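Local coordinates for protein ABC transporter (Caldanaerobius, PDB 4G68) that probably captures xylan-derived oligosaccharides outside the cell and delivers them to a membrane ABC transporter for uptake, at residues Thr72-Pro75 against Ala76-Lys79; Asp104-Lys107 against Thr108-Ala112; Leu282-Asp285 against Glu286-Glu290; Ser371-Asp374 against Tyr375-Thr379. One frame throughout, in Å; residues are numbered along the deposited sequence.

Contact 1 of 4, residues Thr72-Pro75 against Ala76-Lys79; sequences TGEP and AKTK. With XYS (alpha-D-xylopyranose), chain D.
Glu-74 OE1 is held by two donors of Thr-78: the hydroxyl OG1 of Thr-78 comes to 2.5 Å from OE1 of Glu-74, and the backbone N of Thr-78 reaches the same oxygen at 3.3 Å with an N-H...O angle of 138°. Both arrive on the syn side of the carboxylate, but from opposite faces of its plane, which clamps the oxygen between them. A fold in the glutamate chain at chi2 (-71°) brings its end back over the opening turn of the helix. There the other oxygen, OE2 of Glu-74, lies 3.7 Å from CD of Lys-77, whose chain runs past the carboxylate and carries its charge away.

Beneath the side chains, Lys-77 N bonds to Gly-73 O at 2.8 Å and Lys-79 N to Pro-75 O at 3.0 Å, the earliest turns of the helix. A cis peptide bond before Pro-75 bends the chain into this start. Gly-73 also serves the bound alpha-xylose: its N donates to sugar O2 at 3.3 Å, and its carbonyl receives a weak bond from sugar O1. A CB on Gly-73 would collide with O1.

The whole turn links strand 64-69 to helix 76-90 at the surface, where Pro-75 and Ala-76 rest on Ile-377 of helix 356-377 and Lys-79 touches Met-373 of the same helix.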
loop_
_atom_site.group_PDB
_atom_site.type_symbol
_atom_site.label_atom_id
_atom_site.label_comp_id
_atom_site.label_asym_id
_atom_site.label_seq_id
_atom_site.Cartn_x
_atom_site.Cartn_y
_atom_site.Cartn_z
ATOM N N THR A 72 -11.626 -7.279 -3.684
ATOM C CA THR A 72 -12.180 -7.996 -4.813
ATOM C C THR A 72 -11.623 -9.410 -4.979
ATOM O O THR A 72 -12.281 -10.238 -5.501
ATOM C CB THR A 72 -11.981 -7.271 -6.174
ATOM O OG1 THR A 72 -10.652 -6.806 -6.310
ATOM C CG2 THR A 72 -13.001 -6.126 -6.372
ATOM N N GLY A 73 -10.391 -9.614 -4.568
ATOM C CA GLY A 73 -9.774 -10.916 -4.696
ATOM C C GLY A 73 -10.137 -11.932 -3.595
ATOM O O GLY A 73 -10.606 -11.538 -2.562
ATOM N N GLU A 74 -9.887 -13.220 -3.839
ATOM C CA GLU A 74 -10.163 -14.300 -2.851
ATOM C C GLU A 74 -8.855 -14.594 -2.075
ATOM O O GLU A 74 -7.782 -14.510 -2.637
ATOM C CB GLU A 74 -10.651 -15.576 -3.587
ATOM C CG GLU A 74 -11.982 -15.355 -4.277
ATOM C CD GLU A 74 -13.173 -15.212 -3.319
ATOM O OE1 GLU A 74 -13.020 -15.252 -2.038
ATOM O OE2 GLU A 74 -14.313 -15.035 -3.838
ATOM N N PRO A 75 -8.930 -14.924 -0.775
ATOM C CA PRO A 75 -10.153 -15.164 -0.036
ATOM C C PRO A 75 -10.809 -13.927 0.577
ATOM O O PRO A 75 -11.859 -14.087 1.260
ATOM C CB PRO A 75 -9.709 -16.109 1.083
ATOM C CG PRO A 75 -8.271 -15.654 1.365
ATOM C CD PRO A 75 -7.730 -15.309 0.001
ATOM N N ALA A 76 -10.238 -12.739 0.402
ATOM C CA ALA A 76 -10.782 -11.523 1.056
ATOM C C ALA A 76 -12.225 -11.278 0.703
ATOM O O ALA A 76 -13.031 -10.994 1.575
ATOM C CB ALA A 76 -9.926 -10.279 0.819
ATOM N N LYS A 77 -12.601 -11.445 -0.582
ATOM C CA LYS A 77 -13.981 -11.118 -0.952
ATOM C C LYS A 77 -14.953 -11.995 -0.103
ATOM O O LYS A 77 -15.932 -11.461 0.461
ATOM C CB LYS A 77 -14.183 -11.357 -2.463
ATOM C CG LYS A 77 -15.626 -11.133 -2.961
ATOM C CD LYS A 77 -15.675 -11.614 -4.435
ATOM C CE LYS A 77 -17.102 -11.733 -4.938
ATOM N NZ LYS A 77 -17.895 -10.478 -4.770
ATOM N N THR A 78 -14.620 -13.283 0.057
ATOM C CA THR A 78 -15.515 -14.187 0.786
ATOM C C THR A 78 -15.516 -13.814 2.282
ATOM O O THR A 78 -16.565 -13.828 2.965
ATOM C CB THR A 78 -15.021 -15.627 0.646
ATOM O OG1 THR A 78 -15.051 -16.021 -0.734
ATOM C CG2 THR A 78 -15.902 -16.577 1.466
ATOM N N LYS A 79 -14.326 -13.497 2.790
ATOM C CA LYS A 79 -14.198 -13.155 4.205
ATOM C C LYS A 79 -14.924 -11.890 4.581
ATOM O O LYS A 79 -15.536 -11.833 5.663
ATOM C CB LYS A 79 -12.745 -13.018 4.620
ATOM C CG LYS A 79 -11.968 -14.265 4.363
ATOM C CD LYS A 79 -12.291 -15.224 5.443
ATOM C CE LYS A 79 -11.024 -15.944 5.698
ATOM N NZ LYS A 79 -11.465 -16.984 6.626
HETATM C C1 XYS D . -7.885 -8.064 -2.095
HETATM C C2 XYS D . -7.874 -6.898 -3.111
HETATM C C3 XYS D . -6.633 -5.997 -3.039
HETATM C C4 XYS D . -6.258 -5.708 -1.575
HETATM C C5 XYS D . -6.096 -7.020 -0.808
HETATM O O1 XYS D . -8.213 -9.315 -2.613
HETATM O O2 XYS D . -8.138 -7.224 -4.421
HETATM O O3 XYS D . -6.923 -4.854 -3.759
HETATM O O4 XYS D . -5.219 -4.771 -1.402
HETATM O O5 XYS D . -6.856 -8.080 -1.159
#

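Contact 2 of 4, residues Asp104-Lys107 against Thr108-Ala112; sequences DAYK and TKIKA. With XYP (beta-D-xylopyranose), chain B.
Thr-108 meets the preceding turn partly through a water, which donates to Asp-104 O at 2.8 Å and makes a weak bond of 3.5 Å with Thr-108 OG1. Next, Lys-109 N bonds to Ala-105 O, and its fully extended side chain, with CG anti to the backbone N (chi1 -172°), leaves the turn to make a cation-pi contact with Trp-68. Ile-110 follows: its N gives a nearly straight bond to Tyr-106 O (2.8 Å, 170°), while its CB sits over one face of the tyrosine ring and its CG2 lies 3.9 Å from Tyr-106 CE2. The two side chains run side by side in the same direction, toward Trp-68 and Phe-123 of the sheet, and the tyrosine hydroxyl is bonded to Gln-124 O. Lys-111 N completes the series on Lys-107 O, over which its own CG and CE are laid.

Lys-107 extends into the sugar cleft, its chain straight beyond CG, and its NZ meets three oxygens: Asp-104 OD1 in a salt bridge of 2.7 Å, and beta-xylose O2 and O3, each 2.9 Å from NZ of Lys-107. Trp-225 adds a cation-pi contact and also donates to Asp-104 OD2. A leucine in place of Lys-107 would probably strip both sugar hydroxyls of this donor and leave Asp-104, already near Asp-223, without its countercharge. The helix belongs to a beta-alpha-beta crossover between strands 95-100 and 122-126, and it presents its N-terminal turn to the sugar cleft, as expected of a periplasmic-binding-protein fold.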
loop_
_atom_site.group_PDB
_atom_site.type_symbol
_atom_site.label_atom_id
_atom_site.label_comp_id
_atom_site.label_asym_id
_atom_site.label_seq_id
_atom_site.Cartn_x
_atom_site.Cartn_y
_atom_site.Cartn_z
ATOM N N ASP A 104 -8.118 0.265 -8.454
ATOM C CA ASP A 104 -7.922 1.518 -9.211
ATOM C C ASP A 104 -9.266 2.137 -9.669
ATOM O O ASP A 104 -9.437 3.378 -9.650
ATOM C CB ASP A 104 -6.917 1.305 -10.328
ATOM C CG ASP A 104 -5.524 1.346 -9.804
ATOM O OD1 ASP A 104 -5.134 2.425 -9.278
ATOM O OD2 ASP A 104 -4.925 0.284 -9.759
ATOM N N ALA A 105 -10.242 1.305 -10.000
ATOM C CA ALA A 105 -11.611 1.872 -10.337
ATOM C C ALA A 105 -12.299 2.438 -9.080
ATOM O O ALA A 105 -13.122 3.355 -9.160
ATOM C CB ALA A 105 -12.464 0.803 -10.935
ATOM N N TYR A 106 -11.930 1.897 -7.908
ATOM C CA TYR A 106 -12.539 2.376 -6.656
ATOM C C TYR A 106 -12.102 3.785 -6.339
ATOM O O TYR A 106 -12.897 4.595 -5.909
ATOM C CB TYR A 106 -12.143 1.433 -5.513
ATOM C CG TYR A 106 -12.701 1.873 -4.196
ATOM C CD1 TYR A 106 -13.926 1.473 -3.807
ATOM C CD2 TYR A 106 -11.963 2.669 -3.289
ATOM C CE1 TYR A 106 -14.456 1.848 -2.577
ATOM C CE2 TYR A 106 -12.520 3.111 -2.083
ATOM C CZ TYR A 106 -13.751 2.628 -1.698
ATOM O OH TYR A 106 -14.392 3.053 -0.527
ATOM N N LYS A 107 -10.826 4.095 -6.585
ATOM C CA LYS A 107 -10.393 5.502 -6.421
ATOM C C LYS A 107 -11.268 6.445 -7.218
ATOM O O LYS A 107 -11.740 7.474 -6.680
ATOM C CB LYS A 107 -8.968 5.662 -6.964
ATOM C CG LYS A 107 -8.016 4.760 -6.206
ATOM C CD LYS A 107 -6.651 4.714 -6.921
ATOM C CE LYS A 107 -5.793 3.761 -6.111
ATOM N NZ LYS A 107 -4.463 3.460 -6.828
ATOM N N THR A 108 -11.511 6.096 -8.495
ATOM C CA THR A 108 -12.388 6.933 -9.307
ATOM C C THR A 108 -13.802 7.053 -8.740
ATOM O O THR A 108 -14.369 8.159 -8.651
ATOM C CB THR A 108 -12.443 6.389 -10.748
ATOM O OG1 THR A 108 -11.110 6.324 -11.259
ATOM C CG2 THR A 108 -13.311 7.282 -11.660
ATOM N N LYS A 109 -14.339 5.912 -8.360
ATOM C CA LYS A 109 -15.712 5.805 -7.849
ATOM C C LYS A 109 -15.870 6.671 -6.588
ATOM O O LYS A 109 -16.803 7.483 -6.548
ATOM C CB LYS A 109 -16.058 4.381 -7.517
ATOM C CG LYS A 109 -17.530 4.185 -7.155
ATOM C CD LYS A 109 -17.823 2.714 -6.919
ATOM C CE LYS A 109 -19.318 2.613 -6.492
ATOM N NZ LYS A 109 -19.837 1.325 -5.999
ATOM N N ILE A 110 -14.983 6.489 -5.589
ATOM C CA ILE A 110 -15.210 7.152 -4.294
ATOM C C ILE A 110 -14.994 8.693 -4.424
ATOM O O ILE A 110 -15.741 9.484 -3.828
ATOM C CB ILE A 110 -14.376 6.512 -3.124
ATOM C CG1 ILE A 110 -14.843 7.094 -1.779
ATOM C CG2 ILE A 110 -12.872 6.742 -3.321
ATOM C CD1 ILE A 110 -16.330 6.836 -1.484
ATOM N N LYS A 111 -14.015 9.114 -5.223
ATOM C CA LYS A 111 -13.797 10.577 -5.409
ATOM C C LYS A 111 -14.998 11.232 -6.039
ATOM O O LYS A 111 -15.466 12.320 -5.560
ATOM C CB LYS A 111 -12.549 10.825 -6.232
ATOM C CG LYS A 111 -11.333 10.450 -5.391
ATOM C CD LYS A 111 -10.000 10.868 -5.996
ATOM C CE LYS A 111 -9.776 10.433 -7.387
ATOM N NZ LYS A 111 -8.334 10.810 -7.735
ATOM N N ALA A 112 -15.513 10.581 -7.091
ATOM C CA ALA A 112 -16.683 11.161 -7.785
ATOM C C ALA A 112 -17.895 11.195 -6.875
ATOM O O ALA A 112 -18.652 12.195 -6.884
ATOM C CB ALA A 112 -17.030 10.377 -9.034
HETATM C C1 XYP B . -2.918 0.901 -2.699
HETATM C C2 XYP B . -3.362 2.070 -3.572
HETATM C C3 XYP B . -2.102 2.804 -4.047
HETATM C C4 XYP B . -1.140 3.132 -2.878
HETATM C C5 XYP B . -0.916 1.920 -1.927
HETATM O O2 XYP B . -4.162 1.582 -4.629
HETATM O O3 XYP B . -2.555 4.000 -4.720
HETATM O O4 XYP B . 0.132 3.604 -3.333
HETATM O O5 XYP B . -2.165 1.329 -1.586
HETATM O O HOH W 1 -7.797 5.390 -10.742
#

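Contact 3 of 4, residues Leu282-Asp285 against Glu286-Glu290; sequences LTRD and EATAE. With XYP (beta-D-xylopyranose), chain C; XYS (alpha-D-xylopyranose), chain D.
Thr-283 and Glu-286 satisfy each other reciprocally at the start of helix 284-292. The N of Glu-286 donates to Thr-283 OG1 at 3.1 Å, and in return Thr-283 N gives a bond to Glu-286 OE1, also 3.1 Å and fairly straight (165°). That carboxylate oxygen is approached on its anti side, some way out of plane. With OG1 set between the backbone N and the carbonyl carbon (chi1 62°), the threonine hydroxyl faces the N-H it caps. Leu-282 crosses the glutamate at about a right angle, its CG 3.7 Å from Glu-286 OE1. Carbonyls of Thr-283, Arg-284 and Asp-285 receive the amides of Ala-287, Thr-288 and Ala-289.

The buried guanidinium of Arg-284 spends its N-H groups on several acceptors. NH1 bonds at 3.0 Å to O5, the ring oxygen of a beta-xylose; this atom lies at the guanidinium edge, near its plane. NH1 also forms a salt bridge with Asp-305. NH2 makes a weak bond to alpha-xylose O3, while NE makes another weak one, 2.9 Å, to Asp-285 OD1 as part of a salt bridge. A water donates to Asp-285 OD1 and is hydrogen-bonded to Thr-288 OG1 at 2.7 Å; the methyl CG2 of Thr-288 lies 3.7 Å from CD of Arg-284. The exchange at the helix start is a classical capping box, whose N-cap threonine directly precedes Arg-284 of the glycan pocket.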
loop_
_atom_site.group_PDB
_atom_site.type_symbol
_atom_site.label_atom_id
_atom_site.label_comp_id
_atom_site.label_asym_id
_atom_site.label_seq_id
_atom_site.Cartn_x
_atom_site.Cartn_y
_atom_site.Cartn_z
ATOM N N LEU A 282 0.769 -4.501 -18.018
ATOM C CA LEU A 282 0.166 -5.398 -16.994
ATOM C C LEU A 282 -0.273 -4.658 -15.740
ATOM O O LEU A 282 0.387 -3.681 -15.354
ATOM C CB LEU A 282 1.208 -6.428 -16.567
ATOM C CG LEU A 282 1.054 -7.811 -17.211
ATOM C CD1 LEU A 282 0.708 -7.684 -18.677
ATOM C CD2 LEU A 282 2.275 -8.681 -16.966
ATOM N N THR A 283 -1.382 -5.140 -15.119
ATOM C CA THR A 283 -1.904 -4.626 -13.897
ATOM C C THR A 283 -1.134 -5.290 -12.727
ATOM O O THR A 283 -0.444 -6.291 -12.905
ATOM C CB THR A 283 -3.424 -4.954 -13.766
ATOM O OG1 THR A 283 -3.581 -6.370 -13.741
ATOM C CG2 THR A 283 -4.229 -4.394 -14.978
ATOM N N ARG A 284 -1.329 -4.731 -11.551
ATOM C CA ARG A 284 -0.864 -5.377 -10.304
ATOM C C ARG A 284 -1.326 -6.779 -10.217
ATOM O O ARG A 284 -0.554 -7.638 -9.883
ATOM C CB ARG A 284 -1.362 -4.565 -9.093
ATOM C CG ARG A 284 -0.833 -4.995 -7.698
ATOM C CD ARG A 284 -1.756 -6.091 -7.112
ATOM N NE ARG A 284 -3.108 -5.542 -6.941
ATOM C CZ ARG A 284 -3.601 -4.973 -5.825
ATOM N NH1 ARG A 284 -2.850 -4.862 -4.706
ATOM N NH2 ARG A 284 -4.885 -4.553 -5.820
ATOM N N ASP A 285 -2.628 -6.999 -10.396
ATOM C CA ASP A 285 -3.161 -8.366 -10.335
ATOM C C ASP A 285 -2.508 -9.342 -11.318
ATOM O O ASP A 285 -2.271 -10.520 -11.014
ATOM C CB ASP A 285 -4.696 -8.343 -10.548
ATOM C CG ASP A 285 -5.458 -7.670 -9.377
ATOM O OD1 ASP A 285 -4.919 -7.454 -8.267
ATOM O OD2 ASP A 285 -6.624 -7.369 -9.556
ATOM N N GLU A 286 -2.189 -8.859 -12.508
ATOM C CA GLU A 286 -1.515 -9.733 -13.432
ATOM C C GLU A 286 -0.087 -10.033 -13.014
ATOM O O GLU A 286 0.442 -11.120 -13.260
ATOM C CB GLU A 286 -1.522 -9.136 -14.854
ATOM C CG GLU A 286 -2.936 -9.276 -15.429
ATOM C CD GLU A 286 -3.234 -8.378 -16.642
ATOM O OE1 GLU A 286 -2.564 -7.373 -16.852
ATOM O OE2 GLU A 286 -4.274 -8.654 -17.345
ATOM N N ALA A 287 0.541 -9.059 -12.397
ATOM C CA ALA A 287 1.918 -9.289 -11.903
ATOM C C ALA A 287 1.954 -10.198 -10.681
ATOM O O ALA A 287 2.852 -11.061 -10.584
ATOM C CB ALA A 287 2.525 -7.942 -11.582
ATOM N N THR A 288 0.972 -10.056 -9.762
ATOM C CA THR A 288 0.946 -11.011 -8.599
ATOM C C THR A 288 0.650 -12.418 -9.110
ATOM O O THR A 288 1.156 -13.379 -8.556
ATOM C CB THR A 288 -0.044 -10.615 -7.492
ATOM O OG1 THR A 288 -1.379 -10.636 -8.014
ATOM C CG2 THR A 288 0.283 -9.219 -6.895
ATOM N N ALA A 289 -0.173 -12.555 -10.143
ATOM C CA ALA A 289 -0.355 -13.898 -10.776
ATOM C C ALA A 289 0.930 -14.459 -11.397
ATOM O O ALA A 289 1.214 -15.618 -11.270
ATOM C CB ALA A 289 -1.520 -13.896 -11.787
ATOM N N GLU A 290 1.687 -13.638 -12.094
ATOM C CA GLU A 290 2.992 -14.025 -12.567
ATOM C C GLU A 290 3.896 -14.543 -11.439
ATOM O O GLU A 290 4.524 -15.591 -11.541
ATOM C CB GLU A 290 3.540 -12.780 -13.254
ATOM C CG GLU A 290 4.795 -12.930 -13.959
ATOM C CD GLU A 290 5.228 -11.586 -14.520
ATOM O OE1 GLU A 290 4.564 -10.592 -14.379
ATOM O OE2 GLU A 290 6.281 -11.503 -15.080
HETATM C C1 XYP C . -5.361 -3.517 -1.653
HETATM C C2 XYP C . -4.951 -2.794 -0.366
HETATM C C3 XYP C . -4.976 -1.285 -0.701
HETATM C C4 XYP C . -3.976 -1.098 -1.820
HETATM C C5 XYP C . -4.361 -1.969 -3.032
HETATM O O2 XYP C . -5.968 -3.059 0.600
HETATM O O3 XYP C . -4.463 -0.657 0.493
HETATM O O4 XYP C . -4.060 0.282 -2.190
HETATM O O5 XYP C . -4.362 -3.337 -2.604
HETATM C C1 XYS D . -7.885 -8.064 -2.095
HETATM C C2 XYS D . -7.874 -6.898 -3.111
HETATM C C3 XYS D . -6.633 -5.997 -3.039
HETATM C C4 XYS D . -6.258 -5.708 -1.575
HETATM C C5 XYS D . -6.096 -7.020 -0.808
HETATM O O1 XYS D . -8.213 -9.315 -2.613
HETATM O O2 XYS D . -8.138 -7.224 -4.421
HETATM O O3 XYS D . -6.923 -4.854 -3.759
HETATM O O4 XYS D . -5.219 -4.771 -1.402
HETATM O O5 XYS D . -6.856 -8.080 -1.159
HETATM O O HOH W 2 -3.381 -9.435 -6.577
#

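Contact 4 of 4, residues Ser371-Asp374 against Tyr375-Thr379; sequences SDMD and YLIAT. With XYS (alpha-D-xylopyranose), chain D.
Asp-374 and Thr-379 carry the polar side-chain contact: Thr-379 OG1 donates to Asp-374 OD1 at 2.8 Å, meeting the oxygen on its anti side and only 18° out of the carboxylate plane. The two side chains cross at about a right angle. The other oxygen, Asp-374 OD2, lies near Asp-175 OD2, a pairing of like charges that may raise the proton affinity of one of them. Without the carboxylate, as with an alanine here, the Thr-379 hydroxyl is likely to lose this acceptor and its side chain to be freer to turn. On another side of the helix, Asp-372 forms a salt bridge with Lys-368.

Among the backbone bonds, Tyr-375 N, Leu-376 N and Ile-377 N reach back to the carbonyls of Ser-371, Asp-372 and Met-373, the last at 2.8 Å. Asp-374 O then receives two weak bonds, from Ala-378 N and from Thr-379 N at 3.3 Å. Ala-378 has positive phi (66°), so the chain leaves helix 356-377 through a left-handed residue. This C-terminal exit directs the chain into the sugar cleft of a solute-binding-protein fold, and then on to strand 381-382.

Apolar contact comes from Met-373, whose CG lies 3.8 Å from Ile-377 CD1 as the two chains cross. Tyr-375, for its part, meets the ring of Tyr-386. Against the ligand the contact is by carbon: with OG1 turned to the aspartate (chi1 43°), Thr-379 CG2 sits 3.5 Å from alpha-xylose O5.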
loop_
_atom_site.group_PDB
_atom_site.type_symbol
_atom_site.label_atom_id
_atom_site.label_comp_id
_atom_site.label_asym_id
_atom_site.label_seq_id
_atom_site.Cartn_x
_atom_site.Cartn_y
_atom_site.Cartn_z
ATOM N N SER A 371 -9.189 -5.678 10.199
ATOM C CA SER A 371 -7.840 -5.763 10.726
ATOM C C SER A 371 -7.431 -7.183 11.090
ATOM O O SER A 371 -6.318 -7.630 10.785
ATOM C CB SER A 371 -7.715 -4.857 11.958
ATOM O OG SER A 371 -6.398 -4.918 12.521
ATOM N N ASP A 372 -8.275 -7.881 11.857
ATOM C CA ASP A 372 -8.043 -9.319 12.149
ATOM C C ASP A 372 -7.965 -10.152 10.875
ATOM O O ASP A 372 -7.093 -11.021 10.806
ATOM C CB ASP A 372 -9.175 -9.888 12.993
ATOM C CG ASP A 372 -9.175 -9.369 14.450
ATOM O OD1 ASP A 372 -8.378 -8.549 14.815
ATOM O OD2 ASP A 372 -10.081 -9.857 15.228
ATOM N N MET A 373 -8.845 -9.914 9.887
ATOM C CA MET A 373 -8.856 -10.672 8.634
ATOM C C MET A 373 -7.504 -10.428 7.945
ATOM O O MET A 373 -6.884 -11.375 7.483
ATOM C CB MET A 373 -9.976 -10.171 7.660
ATOM C CG MET A 373 -10.002 -10.816 6.265
ATOM S SD MET A 373 -11.050 -9.877 5.043
ATOM C CE MET A 373 -9.954 -8.534 4.661
ATOM N N ASP A 374 -7.078 -9.172 7.874
ATOM C CA ASP A 374 -5.825 -8.792 7.194
ATOM C C ASP A 374 -4.679 -9.586 7.780
ATOM O O ASP A 374 -3.829 -10.108 7.084
ATOM C CB ASP A 374 -5.494 -7.326 7.385
ATOM C CG ASP A 374 -6.162 -6.412 6.424
ATOM O OD1 ASP A 374 -6.661 -6.810 5.329
ATOM O OD2 ASP A 374 -6.147 -5.191 6.735
ATOM N N TYR A 375 -4.688 -9.686 9.095
ATOM C CA TYR A 375 -3.574 -10.350 9.807
ATOM C C TYR A 375 -3.608 -11.839 9.494
ATOM O O TYR A 375 -2.568 -12.458 9.252
ATOM C CB TYR A 375 -3.750 -10.159 11.290
ATOM C CG TYR A 375 -2.594 -10.620 12.118
ATOM C CD1 TYR A 375 -1.286 -10.353 11.721
ATOM C CD2 TYR A 375 -2.830 -11.260 13.346
ATOM C CE1 TYR A 375 -0.215 -10.710 12.520
ATOM C CE2 TYR A 375 -1.772 -11.646 14.144
ATOM C CZ TYR A 375 -0.483 -11.357 13.722
ATOM O OH TYR A 375 0.573 -11.731 14.516
ATOM N N LEU A 376 -4.806 -12.412 9.498
ATOM C CA LEU A 376 -4.938 -13.865 9.229
ATOM C C LEU A 376 -4.689 -14.269 7.807
ATOM O O LEU A 376 -4.163 -15.376 7.569
ATOM C CB LEU A 376 -6.331 -14.369 9.641
ATOM C CG LEU A 376 -6.584 -14.430 11.175
ATOM C CD1 LEU A 376 -8.065 -14.700 11.365
ATOM C CD2 LEU A 376 -5.701 -15.483 11.831
ATOM N N ILE A 377 -5.120 -13.471 6.821
ATOM C CA ILE A 377 -4.902 -13.894 5.425
ATOM C C ILE A 377 -3.765 -13.145 4.661
ATOM O O ILE A 377 -3.547 -13.401 3.467
ATOM C CB ILE A 377 -6.182 -13.878 4.572
ATOM C CG1 ILE A 377 -6.773 -12.485 4.458
ATOM C CG2 ILE A 377 -7.219 -14.874 5.128
ATOM C CD1 ILE A 377 -7.973 -12.419 3.522
ATOM N N ALA A 378 -3.089 -12.219 5.358
ATOM C CA ALA A 378 -1.978 -11.438 4.841
ATOM C C ALA A 378 -2.356 -10.471 3.716
ATOM O O ALA A 378 -1.538 -10.109 2.899
ATOM C CB ALA A 378 -0.725 -12.300 4.456
ATOM N N THR A 379 -3.572 -9.944 3.759
ATOM C CA THR A 379 -3.962 -8.868 2.859
ATOM C C THR A 379 -3.635 -7.506 3.498
ATOM O O THR A 379 -3.808 -6.479 2.869
ATOM C CB THR A 379 -5.496 -8.888 2.597
ATOM O OG1 THR A 379 -6.176 -9.116 3.806
ATOM C CG2 THR A 379 -5.866 -10.023 1.633
HETATM C C1 XYS D . -7.885 -8.064 -2.095
HETATM C C2 XYS D . -7.874 -6.898 -3.111
HETATM C C3 XYS D . -6.633 -5.997 -3.039
HETATM C C4 XYS D . -6.258 -5.708 -1.575
HETATM C C5 XYS D . -6.096 -7.020 -0.808
HETATM O O1 XYS D . -8.213 -9.315 -2.613
HETATM O O2 XYS D . -8.138 -7.224 -4.421
HETATM O O3 XYS D . -6.923 -4.854 -3.759
HETATM O O4 XYS D . -5.219 -4.771 -1.402
HETATM O O5 XYS D . -6.856 -8.080 -1.159
#

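All four are local contacts along helices or at their ends, and each brings at least one residue to the bound glycan. Contact 4 is buried, contacts 2 and 3 partly so, and contact 1 is at the surface. Contacts 1 and 4 are neighbours, their centres about 11 Å apart, and touch through packing of Lys-79 CB against Met-373 SD (3.6 Å); no other pair touches. Contacts 1, 3 and 4 share the alpha-xylose, met by glycine backbone, arginine and a threonine methyl respectively; contact 3 also reaches one beta-xylose, and contact 2 grips another. Charged side chains donate the sugar hydrogen bonds in contacts 2 and 3; contacts 1 and 3 begin helices, contact 4 ends one.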